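Local coordinates for protein ATP12 ATPase (Paracoccus denitrificans, PDB 2R31) that probably acts as a chaperone in the assembly of the F1 part of ATP synthase, at residues S5-G17 / E55-N67. Numbering follows the deposited sequence.
Sequences SEWKARRFWASVG and EEWQAVQEVIDPN
The indole of W13 overlaps W57 at its six-membered end, CH2 lying 3.5 Å from W57 CE3. The two ring planes meet obliquely, at 54°. This joins the N-terminal loop, just before strand 16-21 of the antiparallel sheet, to the last turn of helix 47-58 and the chain that follows it. V60 and I64 CG1 also pack against W13, and L29 of strand 24-29 touches both tryptophans. W13 NE1 donates to W57 O in its own ring plane, at 3.3 Å. The W57 indole nitrogen turns to T72 instead.

R11 is extended, with CG anti to the backbone N (chi1 -177°), and its aliphatic part crosses one face of W13. Its guanidinium thereby reaches the backbone carbonyls of Q58 and V60. NH1 donates to Q58 O at 2.8 Å and to V60 O at 2.9 Å. The V60 bond lies in the carbonyl plane, on a lone pair. NH2 donates to Q58 OE1 and A14 O, and NE to W13 O. Five bonds thus fix the rotation of the group. A leucine here would probably leave the carbonyls of Q58 and V60 without these donors and the Q58 amide freer to turn.

Farther along, A9 CB meets V63 CG2. Waters bridge E62 O to E6 O and to R11 N. The backbones also meet directly: I64 N donates to A9 O, 2.9 Å and nearly straight at 168°.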
loop_
_atom_site.group_PDB
_atom_site.type_symbol
_atom_site.label_atom_id
_atom_site.label_comp_id
_atom_site.label_asym_id
_atom_site.label_seq_id
_atom_site.Cartn_x
_atom_site.Cartn_y
_atom_site.Cartn_z
ATOM N N SER A 5 -10.048 14.432 26.989
ATOM C CA SER A 5 -9.850 13.658 25.755
ATOM C C SER A 5 -8.658 12.705 25.901
ATOM O O SER A 5 -8.731 11.527 25.523
ATOM C CB SER A 5 -9.734 14.564 24.529
ATOM O OG SER A 5 -10.794 15.510 24.462
ATOM N N GLU A 6 -7.535 13.142 26.466
ATOM C CA GLU A 6 -6.400 12.228 26.656
ATOM C C GLU A 6 -6.708 11.168 27.676
ATOM O O GLU A 6 -6.262 10.044 27.468
ATOM C CB GLU A 6 -5.087 12.968 27.028
ATOM C CG GLU A 6 -4.441 13.708 25.876
ATOM C CD GLU A 6 -3.295 14.610 26.316
ATOM O OE1 GLU A 6 -2.669 14.254 27.357
ATOM O OE2 GLU A 6 -3.011 15.645 25.685
ATOM N N TRP A 7 -7.474 11.465 28.711
ATOM C CA TRP A 7 -7.900 10.511 29.713
ATOM C C TRP A 7 -8.671 9.386 29.047
ATOM O O TRP A 7 -8.520 8.173 29.359
ATOM C CB TRP A 7 -8.672 11.213 30.798
ATOM C CG TRP A 7 -9.173 10.380 31.930
ATOM C CD1 TRP A 7 -8.587 10.206 33.140
ATOM C CD2 TRP A 7 -10.389 9.625 31.973
ATOM N NE1 TRP A 7 -9.347 9.381 33.924
ATOM C CE2 TRP A 7 -10.462 9.011 33.243
ATOM C CE3 TRP A 7 -11.423 9.397 31.077
ATOM C CZ2 TRP A 7 -11.519 8.199 33.627
ATOM C CZ3 TRP A 7 -12.489 8.586 31.436
ATOM C CH2 TRP A 7 -12.529 7.982 32.713
ATOM N N LYS A 8 -9.520 9.719 28.093
ATOM C CA LYS A 8 -10.298 8.702 27.420
ATOM C C LYS A 8 -9.442 7.784 26.563
ATOM O O LYS A 8 -9.773 6.614 26.353
ATOM C CB LYS A 8 -11.342 9.425 26.555
ATOM C CG LYS A 8 -12.422 10.081 27.424
ATOM C CD LYS A 8 -13.455 10.817 26.573
ATOM C CE LYS A 8 -13.236 12.325 26.643
ATOM N NZ LYS A 8 -14.556 13.029 26.777
ATOM N N ALA A 9 -8.347 8.318 26.060
ATOM C CA ALA A 9 -7.344 7.660 25.242
ATOM C C ALA A 9 -6.256 7.054 26.105
ATOM O O ALA A 9 -5.222 6.613 25.486
ATOM C CB ALA A 9 -6.847 8.685 24.262
ATOM N N ARG A 10 -6.390 6.958 27.416
ATOM C CA ARG A 10 -5.324 6.373 28.230
ATOM C C ARG A 10 -5.269 4.871 28.060
ATOM O O ARG A 10 -6.188 4.207 27.594
ATOM C CB ARG A 10 -5.520 6.693 29.694
ATOM C CG ARG A 10 -6.633 5.860 30.374
ATOM C CD ARG A 10 -6.992 6.468 31.740
ATOM N NE ARG A 10 -7.827 5.556 32.497
ATOM C CZ ARG A 10 -9.150 5.454 32.244
ATOM N NH1 ARG A 10 -9.858 4.556 32.954
ATOM N NH2 ARG A 10 -9.780 6.166 31.304
ATOM N N ARG A 11 -4.202 4.296 28.579
ATOM C CA ARG A 11 -4.092 2.852 28.697
ATOM C C ARG A 11 -4.853 2.441 29.953
ATOM O O ARG A 11 -4.367 2.397 31.115
ATOM C CB ARG A 11 -2.705 2.330 28.789
ATOM C CG ARG A 11 -2.612 0.852 28.828
ATOM C CD ARG A 11 -1.310 0.270 29.147
ATOM N NE ARG A 11 -1.328 -1.185 29.160
ATOM C CZ ARG A 11 -0.519 -1.919 28.529
ATOM N NH1 ARG A 11 0.371 -1.243 27.766
ATOM N NH2 ARG A 11 -0.633 -3.247 28.606
ATOM N N PHE A 12 -6.097 2.086 29.737
ATOM C CA PHE A 12 -6.970 1.673 30.847
ATOM C C PHE A 12 -6.954 0.180 31.047
ATOM O O PHE A 12 -7.730 -0.315 31.874
ATOM C CB PHE A 12 -8.408 2.214 30.645
ATOM C CG PHE A 12 -9.053 1.655 29.418
ATOM C CD1 PHE A 12 -9.707 0.439 29.380
ATOM C CD2 PHE A 12 -9.021 2.363 28.222
ATOM C CE1 PHE A 12 -10.289 -0.003 28.212
ATOM C CE2 PHE A 12 -9.593 1.892 27.055
ATOM C CZ PHE A 12 -10.232 0.658 27.019
ATOM N N TRP A 13 -6.160 -0.583 30.265
ATOM C CA TRP A 13 -6.086 -2.032 30.363
ATOM C C TRP A 13 -4.722 -2.415 30.891
ATOM O O TRP A 13 -3.720 -1.782 30.625
ATOM C CB TRP A 13 -6.328 -2.691 28.968
ATOM C CG TRP A 13 -5.321 -2.256 27.950
ATOM C CD1 TRP A 13 -4.150 -2.893 27.604
ATOM C CD2 TRP A 13 -5.353 -1.078 27.161
ATOM N NE1 TRP A 13 -3.475 -2.185 26.641
ATOM C CE2 TRP A 13 -4.164 -1.072 26.346
ATOM C CE3 TRP A 13 -6.255 -0.014 26.990
ATOM C CZ2 TRP A 13 -3.893 -0.058 25.480
ATOM C CZ3 TRP A 13 -5.937 0.998 26.101
ATOM C CH2 TRP A 13 -4.780 0.957 25.371
ATOM N N ALA A 14 -4.696 -3.567 31.554
ATOM C CA ALA A 14 -3.463 -4.129 32.051
ATOM C C ALA A 14 -2.841 -5.093 31.057
ATOM O O ALA A 14 -1.670 -4.944 30.679
ATOM C CB ALA A 14 -3.650 -4.763 33.444
ATOM N N SER A 15 -3.630 -6.056 30.599
ATOM C CA SER A 15 -3.159 -7.177 29.828
ATOM C C SER A 15 -3.626 -7.121 28.366
ATOM O O SER A 15 -4.664 -6.538 28.056
ATOM C CB SER A 15 -3.657 -8.517 30.411
ATOM O OG SER A 15 -5.034 -8.722 30.181
ATOM N N VAL A 16 -2.850 -7.747 27.488
ATOM C CA VAL A 16 -3.147 -7.862 26.070
ATOM C C VAL A 16 -2.901 -9.334 25.677
ATOM O O VAL A 16 -1.883 -9.919 26.075
ATOM C CB VAL A 16 -2.286 -6.955 25.191
ATOM C CG1 VAL A 16 -2.686 -7.063 23.753
ATOM C CG2 VAL A 16 -2.407 -5.510 25.670
ATOM N N GLY A 17 -3.772 -9.897 24.867
ATOM C CA GLY A 17 -3.555 -11.246 24.322
ATOM C C GLY A 17 -4.352 -11.384 23.005
ATOM O O GLY A 17 -4.878 -10.383 22.516
ATOM N N GLU A 55 1.067 -6.496 19.977
ATOM C CA GLU A 55 2.267 -5.765 20.375
ATOM C C GLU A 55 2.045 -4.264 20.373
ATOM O O GLU A 55 2.571 -3.527 21.231
ATOM C CB GLU A 55 3.467 -6.146 19.504
ATOM C CG GLU A 55 4.026 -7.539 19.644
ATOM C CD GLU A 55 5.008 -7.969 18.584
ATOM O OE1 GLU A 55 5.084 -7.338 17.495
ATOM O OE2 GLU A 55 5.739 -8.979 18.772
ATOM N N GLU A 56 1.303 -3.724 19.400
ATOM C CA GLU A 56 0.995 -2.292 19.372
ATOM C C GLU A 56 0.229 -1.876 20.627
ATOM O O GLU A 56 0.517 -0.847 21.241
ATOM C CB GLU A 56 0.207 -1.899 18.132
ATOM C CG GLU A 56 0.960 -2.085 16.835
ATOM C CD GLU A 56 0.216 -1.620 15.603
ATOM O OE1 GLU A 56 -1.021 -1.466 15.623
ATOM O OE2 GLU A 56 0.917 -1.428 14.560
ATOM N N TRP A 57 -0.765 -2.643 21.014
ATOM C CA TRP A 57 -1.590 -2.297 22.182
ATOM C C TRP A 57 -0.842 -2.543 23.507
ATOM O O TRP A 57 -1.042 -1.799 24.446
ATOM C CB TRP A 57 -2.938 -3.085 22.117
ATOM C CG TRP A 57 -3.780 -2.451 21.022
ATOM C CD1 TRP A 57 -3.748 -2.726 19.685
ATOM C CD2 TRP A 57 -4.697 -1.384 21.156
ATOM N NE1 TRP A 57 -4.595 -1.941 18.988
ATOM C CE2 TRP A 57 -5.197 -1.068 19.876
ATOM C CE3 TRP A 57 -5.170 -0.614 22.241
ATOM C CZ2 TRP A 57 -6.106 -0.065 19.643
ATOM C CZ3 TRP A 57 -6.062 0.370 22.012
ATOM C CH2 TRP A 57 -6.557 0.661 20.735
ATOM N N GLN A 58 0.073 -3.515 23.539
ATOM C CA GLN A 58 0.931 -3.730 24.711
ATOM C C GLN A 58 1.911 -2.617 24.873
ATOM O O GLN A 58 2.327 -2.256 25.994
ATOM C CB GLN A 58 1.660 -5.075 24.561
ATOM C CG GLN A 58 2.589 -5.409 25.692
ATOM C CD GLN A 58 2.037 -5.192 27.030
ATOM O OE1 GLN A 58 0.936 -5.211 27.452
ATOM N NE2 GLN A 58 2.966 -4.901 27.949
ATOM N N ALA A 59 2.330 -1.971 23.782
ATOM C CA ALA A 59 3.326 -0.919 23.812
ATOM C C ALA A 59 2.780 0.451 24.217
ATOM O O ALA A 59 3.529 1.406 24.403
ATOM C CB ALA A 59 3.983 -0.805 22.431
ATOM N N VAL A 60 1.464 0.621 24.324
ATOM C CA VAL A 60 0.888 1.891 24.702
ATOM C C VAL A 60 1.366 2.247 26.093
ATOM O O VAL A 60 1.262 1.461 27.025
ATOM C CB VAL A 60 -0.642 1.861 24.671
ATOM C CG1 VAL A 60 -1.227 3.175 25.187
ATOM C CG2 VAL A 60 -1.142 1.581 23.234
ATOM N N GLN A 61 1.868 3.461 26.223
ATOM C CA GLN A 61 2.352 3.942 27.547
ATOM C C GLN A 61 1.220 4.669 28.199
ATOM O O GLN A 61 0.239 4.067 28.653
ATOM C CB GLN A 61 3.666 4.713 27.279
ATOM C CG GLN A 61 4.752 3.768 26.752
ATOM C CD GLN A 61 5.152 2.756 27.818
ATOM O OE1 GLN A 61 5.549 3.126 28.943
ATOM N NE2 GLN A 61 5.028 1.476 27.435
ATOM N N GLU A 62 1.127 5.935 28.237
ATOM C CA GLU A 62 0.135 6.692 28.964
ATOM C C GLU A 62 -1.033 7.000 28.064
ATOM O O GLU A 62 -2.134 7.143 28.590
ATOM C CB GLU A 62 0.820 7.983 29.369
ATOM C CG GLU A 62 1.816 7.715 30.510
ATOM C CD GLU A 62 3.205 8.068 30.037
ATOM O OE1 GLU A 62 3.536 9.269 30.279
ATOM O OE2 GLU A 62 3.979 7.282 29.449
ATOM N N VAL A 63 -0.816 7.187 26.792
ATOM C CA VAL A 63 -1.892 7.554 25.878
ATOM C C VAL A 63 -1.668 6.880 24.515
ATOM O O VAL A 63 -0.539 6.688 24.081
ATOM C CB VAL A 63 -1.950 9.068 25.737
ATOM C CG1 VAL A 63 -0.658 9.551 25.053
ATOM C CG2 VAL A 63 -3.171 9.546 24.955
ATOM N N ILE A 64 -2.773 6.486 23.879
ATOM C CA ILE A 64 -2.762 5.871 22.575
ATOM C C ILE A 64 -2.209 6.846 21.561
ATOM O O ILE A 64 -2.625 8.007 21.508
ATOM C CB ILE A 64 -4.187 5.405 22.197
ATOM C CG1 ILE A 64 -4.653 4.265 23.096
ATOM C CG2 ILE A 64 -4.339 4.986 20.750
ATOM C CD1 ILE A 64 -6.125 4.001 22.989
ATOM N N ASP A 65 -1.197 6.403 20.812
ATOM C CA ASP A 65 -0.472 7.044 19.755
ATOM C C ASP A 65 -0.586 6.327 18.398
ATOM O O ASP A 65 0.072 5.351 18.089
ATOM C CB ASP A 65 1.066 7.165 19.941
ATOM C CG ASP A 65 1.231 8.308 18.930
ATOM O OD1 ASP A 65 0.696 9.423 19.155
ATOM O OD2 ASP A 65 1.788 8.044 17.892
ATOM N N PRO A 66 -1.467 6.846 17.536
ATOM C CA PRO A 66 -1.819 6.119 16.316
ATOM C C PRO A 66 -0.640 5.907 15.379
ATOM O O PRO A 66 -0.642 4.890 14.704
ATOM C CB PRO A 66 -2.896 7.000 15.671
ATOM C CG PRO A 66 -3.360 7.882 16.781
ATOM C CD PRO A 66 -2.187 8.131 17.699
ATOM N N ASN A 67 0.394 6.771 15.346
ATOM C CA ASN A 67 1.532 6.546 14.457
ATOM C C ASN A 67 2.354 5.339 14.885
ATOM O O ASN A 67 3.030 4.697 14.068
ATOM C CB ASN A 67 2.425 7.768 14.312
ATOM C CG ASN A 67 1.639 8.811 13.515
ATOM O OD1 ASN A 67 0.942 8.539 12.521
ATOM N ND2 ASN A 67 1.726 10.047 13.970
HETATM O O HOH W 1 -3.729 9.619 28.858
HETATM O O HOH W 2 -2.337 5.307 30.671
HETATM O O HOH W 3 -0.128 -8.266 28.602
#